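Local coordinates for protein halogenase PltM (Pseudomonas fluorescens, PDB 6BZN) that halogenates phenolic substrates, installing chlorine, bromine or iodine, and is probably a flavin-dependent enzyme that works with FAD, at residues A[65-70]-A[350-355]; A[72-76]-A[86-91]; A[103-109]-A[131-137]; A[256-260]-A[346-350]; A[426-431]-A[460-464]. All blocks are in the same frame, centred on the assembly; numbering follows the deposited sequence.

Contact 1: residues A[65-70]-A[350-355]. With GOL (glycerol), chain H.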
# COMPACT_ATOMS: atom_id res chain seq x y z
N ALA A 65 1.38 -5.36 -4.29
CA ALA A 65 -0.01 -5.63 -4.65
C ALA A 65 -0.71 -4.34 -4.95
O ALA A 65 -0.98 -3.54 -4.04
CB ALA A 65 -0.72 -6.38 -3.53
N ALA A 66 -1.00 -4.10 -6.22
CA ALA A 66 -1.80 -2.95 -6.60
C ALA A 66 -3.24 -3.18 -6.12
O ALA A 66 -3.63 -4.30 -5.82
CB ALA A 66 -1.76 -2.72 -8.10
N THR A 67 -3.99 -2.09 -6.05
CA THR A 67 -5.40 -2.12 -5.63
C THR A 67 -6.23 -1.29 -6.61
O THR A 67 -5.67 -0.53 -7.40
CB THR A 67 -5.56 -1.49 -4.25
OG1 THR A 67 -4.83 -0.26 -4.20
CG2 THR A 67 -5.07 -2.43 -3.17
N PRO A 68 -7.56 -1.41 -6.54
CA PRO A 68 -8.37 -0.49 -7.36
C PRO A 68 -8.02 0.96 -7.09
O PRO A 68 -7.90 1.73 -8.03
CB PRO A 68 -9.81 -0.82 -6.96
CG PRO A 68 -9.75 -2.18 -6.39
CD PRO A 68 -8.39 -2.40 -5.82
N GLU A 69 -7.86 1.33 -5.82
CA GLU A 69 -7.54 2.70 -5.46
C GLU A 69 -6.20 3.14 -6.03
O GLU A 69 -6.09 4.23 -6.59
CB GLU A 69 -7.52 2.90 -3.94
CG GLU A 69 -8.86 2.62 -3.26
CD GLU A 69 -8.99 1.21 -2.71
OE1 GLU A 69 -8.44 0.25 -3.32
OE2 GLU A 69 -9.65 1.04 -1.66
N SER A 70 -5.17 2.29 -5.88
CA SER A 70 -3.85 2.68 -6.35
C SER A 70 -3.86 2.88 -7.87
O SER A 70 -3.22 3.79 -8.38
CB SER A 70 -2.76 1.70 -5.90
OG SER A 70 -2.81 0.46 -6.59
N PHE A 350 -3.58 -5.61 3.10
CA PHE A 350 -4.48 -4.74 2.31
C PHE A 350 -3.76 -3.71 1.45
O PHE A 350 -4.43 -2.94 0.76
CB PHE A 350 -5.57 -4.05 3.14
CG PHE A 350 -6.52 -5.00 3.80
CD1 PHE A 350 -7.28 -5.87 3.04
CD2 PHE A 350 -6.67 -5.01 5.17
CE1 PHE A 350 -8.17 -6.75 3.62
CE2 PHE A 350 -7.56 -5.88 5.77
CZ PHE A 350 -8.31 -6.75 4.99
N SER A 351 -2.43 -3.69 1.48
CA SER A 351 -1.64 -2.89 0.57
C SER A 351 -2.07 -1.40 0.55
O SER A 351 -2.18 -0.77 -0.50
CB SER A 351 -1.64 -3.56 -0.82
OG SER A 351 -0.50 -3.16 -1.54
N ARG A 352 -2.29 -0.84 1.74
CA ARG A 352 -2.71 0.55 1.86
C ARG A 352 -1.56 1.55 1.64
O ARG A 352 -1.81 2.70 1.28
CB ARG A 352 -3.37 0.81 3.23
CG ARG A 352 -4.57 -0.08 3.54
CD ARG A 352 -5.64 -0.09 2.46
NE ARG A 352 -6.21 1.24 2.25
CZ ARG A 352 -7.24 1.53 1.45
NH1 ARG A 352 -7.85 0.57 0.74
NH2 ARG A 352 -7.65 2.79 1.36
N GLY A 353 -0.31 1.11 1.83
CA GLY A 353 0.86 1.99 1.67
C GLY A 353 0.94 2.67 0.31
O GLY A 353 1.10 3.89 0.24
N LEU A 354 0.82 1.90 -0.76
CA LEU A 354 0.85 2.46 -2.11
C LEU A 354 -0.28 3.47 -2.34
O LEU A 354 -0.08 4.49 -3.01
CB LEU A 354 0.74 1.36 -3.17
CG LEU A 354 2.03 0.57 -3.40
CD1 LEU A 354 1.69 -0.66 -4.23
CD2 LEU A 354 3.10 1.42 -4.07
N ILE A 355 -1.44 3.17 -1.77
CA ILE A 355 -2.59 4.04 -1.93
C ILE A 355 -2.29 5.39 -1.28
O ILE A 355 -2.44 6.44 -1.92
CB ILE A 355 -3.86 3.44 -1.28
CG1 ILE A 355 -4.23 2.13 -1.98
CG2 ILE A 355 -4.98 4.45 -1.33
CD1 ILE A 355 -5.37 1.35 -1.34
C1 GOL H . 3.48 -7.14 -0.61
O1 GOL H . 4.52 -6.52 -1.39
C2 GOL H . 2.27 -6.24 -0.29
O2 GOL H . 1.84 -5.36 -1.37
C3 GOL H . 1.14 -7.19 0.18
O3 GOL H . -0.10 -6.52 0.38
O HOH W 1 -2.25 -0.81 -3.31
O HOH W 2 -10.05 3.34 0.00

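Contact 2: residues A[72-76]-A[86-91]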
# COMPACT_ATOMS: atom_id res chain seq x y z
N PHE A 72 -6.51 3.83 -9.78
CA PHE A 72 -7.19 5.10 -10.03
C PHE A 72 -6.30 6.29 -9.72
O PHE A 72 -6.31 7.25 -10.46
CB PHE A 72 -8.51 5.23 -9.27
CG PHE A 72 -9.63 4.39 -9.85
CD1 PHE A 72 -10.05 4.58 -11.17
CD2 PHE A 72 -10.29 3.45 -9.07
CE1 PHE A 72 -11.07 3.80 -11.70
CE2 PHE A 72 -11.31 2.68 -9.60
CZ PHE A 72 -11.70 2.85 -10.91
N LEU A 73 -5.52 6.19 -8.64
CA LEU A 73 -4.60 7.26 -8.26
C LEU A 73 -3.49 7.44 -9.28
O LEU A 73 -3.13 8.57 -9.59
CB LEU A 73 -4.03 7.02 -6.85
CG LEU A 73 -5.10 7.15 -5.78
CD1 LEU A 73 -4.63 6.50 -4.48
CD2 LEU A 73 -5.53 8.60 -5.58
N LEU A 74 -2.96 6.36 -9.82
CA LEU A 74 -1.94 6.50 -10.87
C LEU A 74 -2.55 7.16 -12.11
O LEU A 74 -1.93 8.03 -12.72
CB LEU A 74 -1.31 5.16 -11.25
CG LEU A 74 -0.32 4.60 -10.24
CD1 LEU A 74 -0.04 3.13 -10.55
CD2 LEU A 74 0.98 5.39 -10.20
N ARG A 75 -3.76 6.76 -12.47
CA ARG A 75 -4.45 7.36 -13.61
C ARG A 75 -4.75 8.84 -13.35
O ARG A 75 -4.63 9.67 -14.27
CB ARG A 75 -5.73 6.59 -13.96
CG ARG A 75 -5.47 5.23 -14.63
CD ARG A 75 -6.73 4.36 -14.71
NE ARG A 75 -7.68 4.81 -15.74
CZ ARG A 75 -8.98 4.49 -15.81
NH1 ARG A 75 -9.56 3.68 -14.93
NH2 ARG A 75 -9.71 4.99 -16.80
N LEU A 76 -5.13 9.19 -12.12
CA LEU A 76 -5.35 10.58 -11.74
C LEU A 76 -4.05 11.41 -11.86
O LEU A 76 -4.06 12.52 -12.41
CB LEU A 76 -5.93 10.70 -10.34
CG LEU A 76 -7.43 10.36 -10.23
CD1 LEU A 76 -7.82 10.12 -8.78
CD2 LEU A 76 -8.28 11.47 -10.84
N ILE A 86 2.64 7.40 -16.81
CA ILE A 86 2.25 7.09 -15.44
C ILE A 86 1.03 6.15 -15.44
O ILE A 86 0.99 5.20 -14.65
CB ILE A 86 2.02 8.37 -14.61
CG1 ILE A 86 3.34 9.12 -14.43
CG2 ILE A 86 1.46 8.03 -13.23
CD1 ILE A 86 3.20 10.45 -13.72
N ALA A 87 0.05 6.38 -16.32
CA ALA A 87 -1.15 5.53 -16.37
C ALA A 87 -0.84 4.09 -16.79
O ALA A 87 -1.52 3.18 -16.37
CB ALA A 87 -2.23 6.14 -17.29
N TYR A 88 0.20 3.89 -17.60
CA TYR A 88 0.65 2.53 -17.93
C TYR A 88 0.85 1.65 -16.70
O TYR A 88 0.49 0.46 -16.72
CB TYR A 88 1.97 2.53 -18.72
CG TYR A 88 1.90 3.17 -20.08
CD1 TYR A 88 0.68 3.46 -20.69
CD2 TYR A 88 3.07 3.43 -20.79
CE1 TYR A 88 0.62 4.04 -21.94
CE2 TYR A 88 3.02 4.00 -22.05
CZ TYR A 88 1.78 4.30 -22.61
OH TYR A 88 1.67 4.85 -23.86
N LEU A 89 1.38 2.24 -15.64
CA LEU A 89 1.70 1.51 -14.43
C LEU A 89 0.46 0.99 -13.69
O LEU A 89 0.60 0.16 -12.81
CB LEU A 89 2.57 2.38 -13.51
CG LEU A 89 3.90 2.82 -14.12
CD1 LEU A 89 4.63 3.77 -13.19
CD2 LEU A 89 4.77 1.63 -14.49
N SER A 90 -0.74 1.46 -14.03
CA SER A 90 -1.97 0.93 -13.42
C SER A 90 -2.54 -0.31 -14.08
O SER A 90 -3.42 -0.93 -13.51
CB SER A 90 -3.06 2.00 -13.38
OG SER A 90 -3.60 2.25 -14.66
N HIS A 91 -2.08 -0.66 -15.28
CA HIS A 91 -2.69 -1.76 -16.05
C HIS A 91 -1.64 -2.85 -16.32
O HIS A 91 -0.62 -2.56 -16.92
CB HIS A 91 -3.21 -1.26 -17.41
CG HIS A 91 -4.10 -0.05 -17.36
ND1 HIS A 91 -5.41 -0.10 -16.92
CD2 HIS A 91 -3.89 1.23 -17.76
CE1 HIS A 91 -5.95 1.11 -17.01
NE2 HIS A 91 -5.05 1.93 -17.53

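Contact 3: residues A[103-109]-A[131-137]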
# COMPACT_ATOMS: atom_id res chain seq x y z
N ALA A 103 7.90 -7.40 -15.81
CA ALA A 103 7.68 -6.31 -14.84
C ALA A 103 6.46 -6.48 -13.93
O ALA A 103 6.33 -5.75 -12.95
CB ALA A 103 7.62 -4.98 -15.57
N CYS A 104 5.58 -7.43 -14.24
CA CYS A 104 4.46 -7.70 -13.36
C CYS A 104 3.86 -9.08 -13.53
O CYS A 104 4.07 -9.77 -14.53
CB CYS A 104 3.35 -6.65 -13.54
SG CYS A 104 2.45 -6.80 -15.10
N GLY A 105 3.16 -9.47 -12.48
CA GLY A 105 2.16 -10.51 -12.54
C GLY A 105 0.78 -9.86 -12.56
O GLY A 105 0.63 -8.63 -12.63
N ILE A 106 -0.24 -10.70 -12.46
CA ILE A 106 -1.63 -10.26 -12.53
C ILE A 106 -2.37 -10.56 -11.23
O ILE A 106 -2.01 -11.49 -10.51
CB ILE A 106 -2.33 -10.93 -13.74
CG1 ILE A 106 -3.60 -10.20 -14.12
CG2 ILE A 106 -2.61 -12.41 -13.49
CD1 ILE A 106 -4.10 -10.58 -15.50
N LYS A 107 -3.37 -9.75 -10.92
CA LYS A 107 -4.31 -10.10 -9.86
C LYS A 107 -5.73 -9.75 -10.23
O LYS A 107 -6.01 -8.66 -10.75
CB LYS A 107 -3.93 -9.48 -8.51
CG LYS A 107 -3.74 -7.98 -8.55
CD LYS A 107 -3.64 -7.35 -7.15
CE LYS A 107 -4.94 -7.38 -6.35
NZ LYS A 107 -5.67 -6.09 -6.29
N LEU A 108 -6.62 -10.69 -9.95
CA LEU A 108 -8.04 -10.52 -10.20
C LEU A 108 -8.80 -10.27 -8.92
O LEU A 108 -10.04 -10.19 -8.94
CB LEU A 108 -8.57 -11.76 -10.91
CG LEU A 108 -7.86 -12.08 -12.23
CD1 LEU A 108 -8.36 -13.40 -12.80
CD2 LEU A 108 -8.03 -10.94 -13.22
N GLY A 109 -8.07 -10.13 -7.81
CA GLY A 109 -8.64 -9.82 -6.51
C GLY A 109 -7.72 -10.19 -5.37
O GLY A 109 -6.61 -10.68 -5.59
N LEU A 131 -12.25 -8.63 -8.73
CA LEU A 131 -12.27 -7.37 -9.46
C LEU A 131 -12.99 -7.58 -10.80
O LEU A 131 -13.13 -8.71 -11.26
CB LEU A 131 -10.84 -6.90 -9.74
CG LEU A 131 -9.91 -6.77 -8.54
CD1 LEU A 131 -8.47 -6.60 -9.00
CD2 LEU A 131 -10.34 -5.62 -7.64
N LYS A 132 -13.41 -6.49 -11.41
CA LYS A 132 -13.92 -6.53 -12.79
C LYS A 132 -12.75 -6.43 -13.77
O LYS A 132 -12.69 -7.21 -14.73
CB LYS A 132 -14.94 -5.41 -13.04
CG LYS A 132 -16.07 -5.80 -13.99
CD LYS A 132 -17.12 -6.66 -13.30
CE LYS A 132 -18.35 -6.85 -14.17
NZ LYS A 132 -19.49 -7.46 -13.43
N VAL A 133 -11.83 -5.49 -13.50
CA VAL A 133 -10.64 -5.22 -14.32
C VAL A 133 -9.38 -5.77 -13.62
O VAL A 133 -9.20 -5.54 -12.43
CB VAL A 133 -10.50 -3.70 -14.58
CG1 VAL A 133 -9.15 -3.32 -15.18
CG2 VAL A 133 -11.65 -3.21 -15.47
N PRO A 134 -8.48 -6.47 -14.35
CA PRO A 134 -7.29 -7.00 -13.70
C PRO A 134 -6.35 -5.90 -13.19
O PRO A 134 -6.30 -4.81 -13.75
CB PRO A 134 -6.59 -7.80 -14.81
CG PRO A 134 -7.61 -7.98 -15.87
CD PRO A 134 -8.51 -6.80 -15.78
N GLU A 135 -5.64 -6.20 -12.11
CA GLU A 135 -4.61 -5.30 -11.58
C GLU A 135 -3.27 -6.01 -11.52
O GLU A 135 -3.20 -7.19 -11.84
CB GLU A 135 -5.04 -4.82 -10.22
CG GLU A 135 -6.24 -3.94 -10.37
CD GLU A 135 -6.86 -3.56 -9.07
OE1 GLU A 135 -6.36 -3.98 -8.01
OE2 GLU A 135 -7.88 -2.84 -9.14
N ALA A 136 -2.23 -5.27 -11.14
CA ALA A 136 -0.86 -5.77 -11.23
C ALA A 136 -0.30 -6.25 -9.89
O ALA A 136 -0.60 -5.69 -8.82
CB ALA A 136 0.04 -4.70 -11.80
N HIS A 137 0.54 -7.28 -9.97
CA HIS A 137 1.54 -7.58 -8.97
C HIS A 137 2.84 -6.97 -9.51
O HIS A 137 3.40 -7.45 -10.48
CB HIS A 137 1.73 -9.07 -8.80
CG HIS A 137 0.63 -9.73 -8.05
ND1 HIS A 137 0.44 -11.10 -8.06
CD2 HIS A 137 -0.33 -9.23 -7.24
CE1 HIS A 137 -0.58 -11.41 -7.28
NE2 HIS A 137 -1.07 -10.29 -6.77

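Contact 4: residues A[256-260]-A[346-350]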
# COMPACT_ATOMS: atom_id res chain seq x y z
N GLY A 256 -0.78 -14.38 12.78
CA GLY A 256 -0.15 -13.77 11.62
C GLY A 256 -0.71 -14.16 10.29
O GLY A 256 -1.80 -14.72 10.18
N TRP A 257 0.05 -13.85 9.25
CA TRP A 257 -0.35 -14.18 7.90
C TRP A 257 0.83 -14.27 6.96
O TRP A 257 1.93 -13.78 7.26
CB TRP A 257 -1.38 -13.18 7.39
CG TRP A 257 -0.88 -11.81 7.04
CD1 TRP A 257 -0.55 -10.79 7.91
CD2 TRP A 257 -0.71 -11.28 5.72
NE1 TRP A 257 -0.17 -9.68 7.20
CE2 TRP A 257 -0.27 -9.95 5.85
CE3 TRP A 257 -0.87 -11.81 4.43
CZ2 TRP A 257 0.02 -9.14 4.74
CZ3 TRP A 257 -0.62 -11.02 3.34
CH2 TRP A 257 -0.16 -9.69 3.50
N LEU A 258 0.60 -14.92 5.82
CA LEU A 258 1.60 -15.10 4.78
C LEU A 258 0.98 -14.76 3.42
O LEU A 258 -0.16 -15.17 3.11
CB LEU A 258 2.17 -16.53 4.82
CG LEU A 258 3.13 -16.98 3.70
CD1 LEU A 258 4.10 -18.06 4.18
CD2 LEU A 258 2.37 -17.51 2.48
N TRP A 259 1.74 -14.04 2.60
CA TRP A 259 1.30 -13.71 1.24
C TRP A 259 1.97 -14.59 0.20
O TRP A 259 3.13 -14.96 0.35
CB TRP A 259 1.54 -12.23 0.93
CG TRP A 259 2.94 -11.72 0.53
CD1 TRP A 259 3.66 -12.04 -0.59
CD2 TRP A 259 3.71 -10.73 1.22
NE1 TRP A 259 4.83 -11.31 -0.64
CE2 TRP A 259 4.89 -10.51 0.46
CE3 TRP A 259 3.52 -10.00 2.40
CZ2 TRP A 259 5.88 -9.59 0.85
CZ3 TRP A 259 4.52 -9.09 2.80
CH2 TRP A 259 5.68 -8.90 2.03
N VAL A 260 1.20 -14.90 -0.85
CA VAL A 260 1.69 -15.53 -2.06
C VAL A 260 1.27 -14.60 -3.21
O VAL A 260 0.07 -14.45 -3.52
CB VAL A 260 1.11 -16.95 -2.24
CG1 VAL A 260 1.69 -17.62 -3.47
CG2 VAL A 260 1.40 -17.80 -1.00
N ILE A 346 2.06 0.81 8.46
CA ILE A 346 1.36 -0.10 9.37
C ILE A 346 1.67 -1.55 9.05
O ILE A 346 2.24 -2.26 9.89
CB ILE A 346 -0.16 0.18 9.37
CG1 ILE A 346 -0.45 1.63 9.82
CG2 ILE A 346 -0.89 -0.82 10.25
CD1 ILE A 346 0.04 2.01 11.21
N ASP A 347 1.31 -2.01 7.86
CA ASP A 347 1.47 -3.43 7.54
C ASP A 347 1.26 -3.63 6.05
O ASP A 347 0.58 -2.84 5.41
CB ASP A 347 0.43 -4.25 8.34
CG ASP A 347 0.78 -5.73 8.46
OD1 ASP A 347 0.41 -6.49 7.53
OD2 ASP A 347 1.37 -6.17 9.50
N PRO A 348 1.85 -4.69 5.47
CA PRO A 348 1.51 -5.01 4.09
C PRO A 348 0.04 -5.38 3.86
O PRO A 348 -0.43 -5.31 2.71
CB PRO A 348 2.41 -6.20 3.76
CG PRO A 348 2.89 -6.72 5.09
CD PRO A 348 2.97 -5.51 5.96
N LEU A 349 -0.66 -5.77 4.92
CA LEU A 349 -2.03 -6.27 4.81
C LEU A 349 -2.97 -5.24 4.22
O LEU A 349 -3.14 -4.16 4.77
CB LEU A 349 -2.56 -6.71 6.18
CG LEU A 349 -3.96 -7.34 6.14
CD1 LEU A 349 -3.91 -8.69 5.45
CD2 LEU A 349 -4.56 -7.46 7.53
N PHE A 350 -3.58 -5.61 3.10
CA PHE A 350 -4.48 -4.74 2.31
C PHE A 350 -3.76 -3.71 1.45
O PHE A 350 -4.43 -2.94 0.76
CB PHE A 350 -5.57 -4.05 3.14
CG PHE A 350 -6.52 -5.00 3.80
CD1 PHE A 350 -7.28 -5.87 3.04
CD2 PHE A 350 -6.67 -5.01 5.17
CE1 PHE A 350 -8.17 -6.75 3.62
CE2 PHE A 350 -7.56 -5.88 5.77
CZ PHE A 350 -8.31 -6.75 4.99

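Contact 5: residues A[426-431]-A[460-464]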
# COMPACT_ATOMS: atom_id res chain seq x y z
N LEU A 426 -16.39 1.79 -1.85
CA LEU A 426 -16.85 3.18 -1.84
C LEU A 426 -15.73 4.16 -2.21
O LEU A 426 -15.94 5.04 -3.04
CB LEU A 426 -17.49 3.56 -0.50
CG LEU A 426 -18.95 3.08 -0.30
CD1 LEU A 426 -19.37 3.19 1.15
CD2 LEU A 426 -19.94 3.84 -1.16
N GLY A 427 -14.54 3.98 -1.66
CA GLY A 427 -13.40 4.85 -1.97
C GLY A 427 -12.99 4.76 -3.43
O GLY A 427 -12.73 5.78 -4.08
N SER A 428 -12.93 3.54 -3.94
CA SER A 428 -12.62 3.30 -5.34
C SER A 428 -13.63 3.98 -6.27
O SER A 428 -13.26 4.64 -7.23
CB SER A 428 -12.56 1.81 -5.62
OG SER A 428 -11.58 1.21 -4.79
N ALA A 429 -14.92 3.82 -5.96
CA ALA A 429 -15.97 4.48 -6.74
C ALA A 429 -15.81 5.99 -6.70
O ALA A 429 -15.98 6.65 -7.74
CB ALA A 429 -17.36 4.06 -6.26
N PHE A 430 -15.48 6.55 -5.53
CA PHE A 430 -15.27 7.99 -5.40
C PHE A 430 -14.12 8.48 -6.29
O PHE A 430 -14.26 9.48 -7.01
CB PHE A 430 -15.02 8.42 -3.95
CG PHE A 430 -15.14 9.90 -3.75
CD1 PHE A 430 -16.38 10.47 -3.44
CD2 PHE A 430 -14.04 10.74 -3.91
CE1 PHE A 430 -16.51 11.84 -3.27
CE2 PHE A 430 -14.16 12.11 -3.74
CZ PHE A 430 -15.40 12.66 -3.42
N LEU A 431 -13.00 7.78 -6.24
CA LEU A 431 -11.85 8.13 -7.08
C LEU A 431 -12.18 7.98 -8.58
O LEU A 431 -11.80 8.81 -9.39
CB LEU A 431 -10.63 7.28 -6.72
CG LEU A 431 -10.05 7.46 -5.32
CD1 LEU A 431 -9.07 6.33 -5.01
CD2 LEU A 431 -9.40 8.82 -5.17
N LEU A 460 -11.30 4.99 4.40
CA LEU A 460 -11.49 4.09 3.27
C LEU A 460 -12.51 4.57 2.24
O LEU A 460 -12.29 4.40 1.03
CB LEU A 460 -11.87 2.69 3.75
CG LEU A 460 -10.87 1.93 4.64
CD1 LEU A 460 -11.45 0.57 4.96
CD2 LEU A 460 -9.52 1.78 3.96
N SER A 461 -13.60 5.16 2.70
CA SER A 461 -14.66 5.67 1.80
C SER A 461 -14.37 7.04 1.22
O SER A 461 -15.04 7.45 0.27
CB SER A 461 -16.00 5.76 2.53
OG SER A 461 -16.05 6.94 3.33
N LEU A 462 -13.43 7.78 1.81
CA LEU A 462 -13.17 9.19 1.54
C LEU A 462 -14.28 10.16 1.93
O LEU A 462 -13.99 11.22 2.49
CB LEU A 462 -12.77 9.48 0.09
CG LEU A 462 -11.40 8.96 -0.38
CD1 LEU A 462 -11.53 7.61 -1.07
CD2 LEU A 462 -10.76 9.95 -1.34
N ASP A 463 -15.54 9.84 1.62
CA ASP A 463 -16.62 10.82 1.75
C ASP A 463 -17.99 10.30 2.22
O ASP A 463 -18.97 11.05 2.13
CB ASP A 463 -16.77 11.55 0.42
CG ASP A 463 -17.46 12.91 0.56
OD1 ASP A 463 -17.12 13.69 1.48
OD2 ASP A 463 -18.36 13.19 -0.23
N SER A 464 -18.08 9.08 2.74
CA SER A 464 -19.38 8.50 3.15
C SER A 464 -19.57 8.50 4.67
O SER A 464 -18.97 7.68 5.36
CB SER A 464 -19.50 7.07 2.65
OG SER A 464 -20.64 6.42 3.22

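Contact 1: residues A[65-70]-A[350-355]
Ser351 OG donates to Ala65 O at 2.6 Å, in the carbonyl plane and on a lone pair; with OG anti to the backbone N (chi1 -155°), the hydroxyl reaches across to 65-70. The same OG accepts from O2 of a glycerol, probably from the crystallisation liquor, and Ala65 N donates to that O2 at 3.0 Å. Further along, Ile355 presses its CG1 to 3.3 Å from Thr67 OG1 and its CD1 to 3.7 Å from Glu69 CB. CD1 also lies over one face of the Arg352 guanidinium. Arg352 bends at chi2 and chi3, bringing NH1 into a salt bridge 3.0 Å from Glu69 OE2; NH1 arrives from above the carboxylate plane, the flat groups standing 82° apart. A water links OE2 to Arg352 NH2, and Ser424 also bonds OE2. Another water accepts from Thr67 OG1 and donates to Ala65 O and Ser351 O. Behind this shell a capping box starts helix 68-81: Ser70 N gives to Thr67 OG1 at 3.1 Å, and Thr67 N to Ser70 OG at 2.9 Å. Ala65, Ser351 and Leu354 bind FAD in a flavin-bound form, so the two helix starts frame the FAD site of a flavin-dependent halogenase.

Contact 2: residues A[72-76]-A[86-91]
Leu74 carries CG anti to its carbonyl carbon (chi1 -74°), which spreads its two methyls over the 86-91 segment, while Ser90 holds OG between its backbone N and carbonyl carbon (chi1 73°), facing Arg75. Leu74 CD1 lies 4.0 Å from Leu89 CB, and its CD2 is the same distance from Ile86 CG2, the latter two side chains crossing at about a right angle. Ile86 CG2 also touches Leu74 O at 3.4 Å. On the more open flank, the aliphatic part of Arg75 runs past Ser90, with CG 3.5 Å from OG, and CD reaches His91 CE1 at 4.1 Å. Ser90 OG donates to Ala87 O at 2.8 Å, in the carbonyl plane, and sits over the centre of the His91 ring. Ala87 O thus takes both the amide and the hydroxyl of Ser90. Without the hydroxyl, as with an alanine here, Ala87 O would probably keep just the amide, and a gap would open between Arg75 CG and the His91 ring. Leu37 of helix 33-44 backs both Leu74 and Ile86. No hydrogen bond joins the segments: helix 68-81 meets the end of helix 84-88 and the following turn through apolar contact, while the Ser90 hydroxyl and amide bond within the turn.

Contact 3: residues A[103-109]-A[131-137]
Lys107 and Glu135 form a hydrogen-bonded pair in a two-stranded antiparallel sheet, Lys107 N to Glu135 O at 2.7 Å and Glu135 N back to Lys107 O at 2.8 Å; Gly105 and His137 make the next such pair. The Lys107 chain runs along the face it shares with Glu135 and His137. CB meets His137 NE2 at 3.4 Å. CG, set between the backbone N and the carbonyl carbon (chi1 54°), lies 3.4 Å from Glu135 O. CD passes His137 CD2 at 3.8 Å, the side chains crossing at about a right angle. Bends at chi3 and chi4 swing the chain end back, and NZ ends 2.8 Å from Glu135 OE1, roughly along the C-O bond of OE1. This buried salt bridge is joined by Ala66 O, which also accepts from NZ. A methionine in place of Lys107 would probably leave the Glu135 carboxylate buried without its charged mate and Ala66 O without this donor. At the corner of the chain, Leu131 N donates almost straight to Leu108 O (2.7 Å, 178°). Pro134 CB touches both Ile106 CD1 and Leu108 CD2, each at 3.8 Å. The His137 ring is pinned by Pro262 O at ND1 and Thr248 OG1 at NE2. Helix 92-98 covers Cys104 and Ala136, Pro68 of helix 68-81 touches Leu131 and Glu135, and Gly109 leads on into strand 109-114 of the seven-stranded sheet.

Contact 4: residues A[256-260]-A[346-350]
Trp257 NE1 donates to Asp347 OD1, the acceptor of an Asx turn in the loop before helix 352-374; the strand that carries the tryptophan, 256-262, belongs to the mixed seven-stranded sheet. The tight part gathers round this indole. Leu349 brings CD1 over its six-membered ring, 4.0 Å from the centroid and 15° off the normal, placed there by CG lying anti to the backbone N (chi1 -176°). Leu349 N comes to 3.4 Å from Trp257 CZ2, and the rings of His250 and Tyr404 also meet this indole. Pro348, partly exposed, makes the more open side, though it still packs closely: its CG sits 3.7 Å from Trp259 CZ3, at the rim of that ring and near its plane, and 3.8 Å from Trp257 CZ2, with no polar bond to either. A bound calcium ion lies about 4 Å from the Pro348 side chain, and Trp259, whose NE1 is bonded to Ser275, comes about as close to the side chain of the FAD-binding Val62. The Asp347 carboxylate, by contrast, is gripped at both oxygens. Tyr404 OH and Thr215 OG1 bond to OD2, while OD1 takes Leu349 N on its anti lone pair at 2.9 Å and Trp257 NE1 on its syn lone pair at 3.3 Å, in the indole plane.

Contact 5: residues A[426-431]-A[460-464]
Gly427 of the long helix 410-441 lies against Ser461, in a loop that an ST motif at Ser461 and an N-cap at Ser464 shape just before helix 465-483. Backbone meets backbone first. Gly427 CA and Ser461 CA are 4.1 Å apart, and Gly427 CA makes a CA-H...O contact with Leu460 O at 3.2 Å. Having no beta carbon, Gly427 lets the loop come this near, since the place of one would run into Leu460 O. Apolar contacts spread from there along the helix. Leu462, whose backbone has a positive phi, sets CD1 3.5 Å from Gly427 CA and turns CD2 to both Phe430 CD2 and Leu431 CD2. Its chi2 of 96° lies away from a staggered value, which may reflect the tight fit against Gly427. At one end of the contact, Leu426 CB touches Ser461 CB at 4.0 Å, and Leu426 CD1 rests beside Ser464. At the other, Phe430, with CG anti to the backbone N (chi1 -166°), leans its ring on the aliphatic part of the aspartate, CE1 to Asp463 CB at 3.7 Å, the ring plane 60° from that of the carboxylate. Polar bonds stay within the loop or lead out of the contact; none crosses between 426-431 and 460-464. Asp463 forms a salt bridge with Arg455, Ser464 OG caps Tyr467 N, and Ser461 OG is bonded to Glu468. Within the loop, Ser464 N donates to Ser461 OG at 3.0 Å.

From the N terminus, contact 1 opens at 65-70, and its wide loop of 279 residues holds three others in series. Contact 2 closes a nine-residue loop, folding the 86-91 segment back on helix 68-81; contact 3 pairs strand 104-107 with strand 134-138; contact 4 ties strand 256-262 to the loop ahead of helix 352-374. Contact 1 then closes at 350-355, sharing Phe350 with contact 4. Contact 5 follows in series, joining helix 410-441 to the loop before helix 465-483. None crosses another. Helix 68-81 serves contacts 1 and 2 and packs on helix 410-441, where Glu69 and Phe72 meet Ser428 and Leu431 of contact 5.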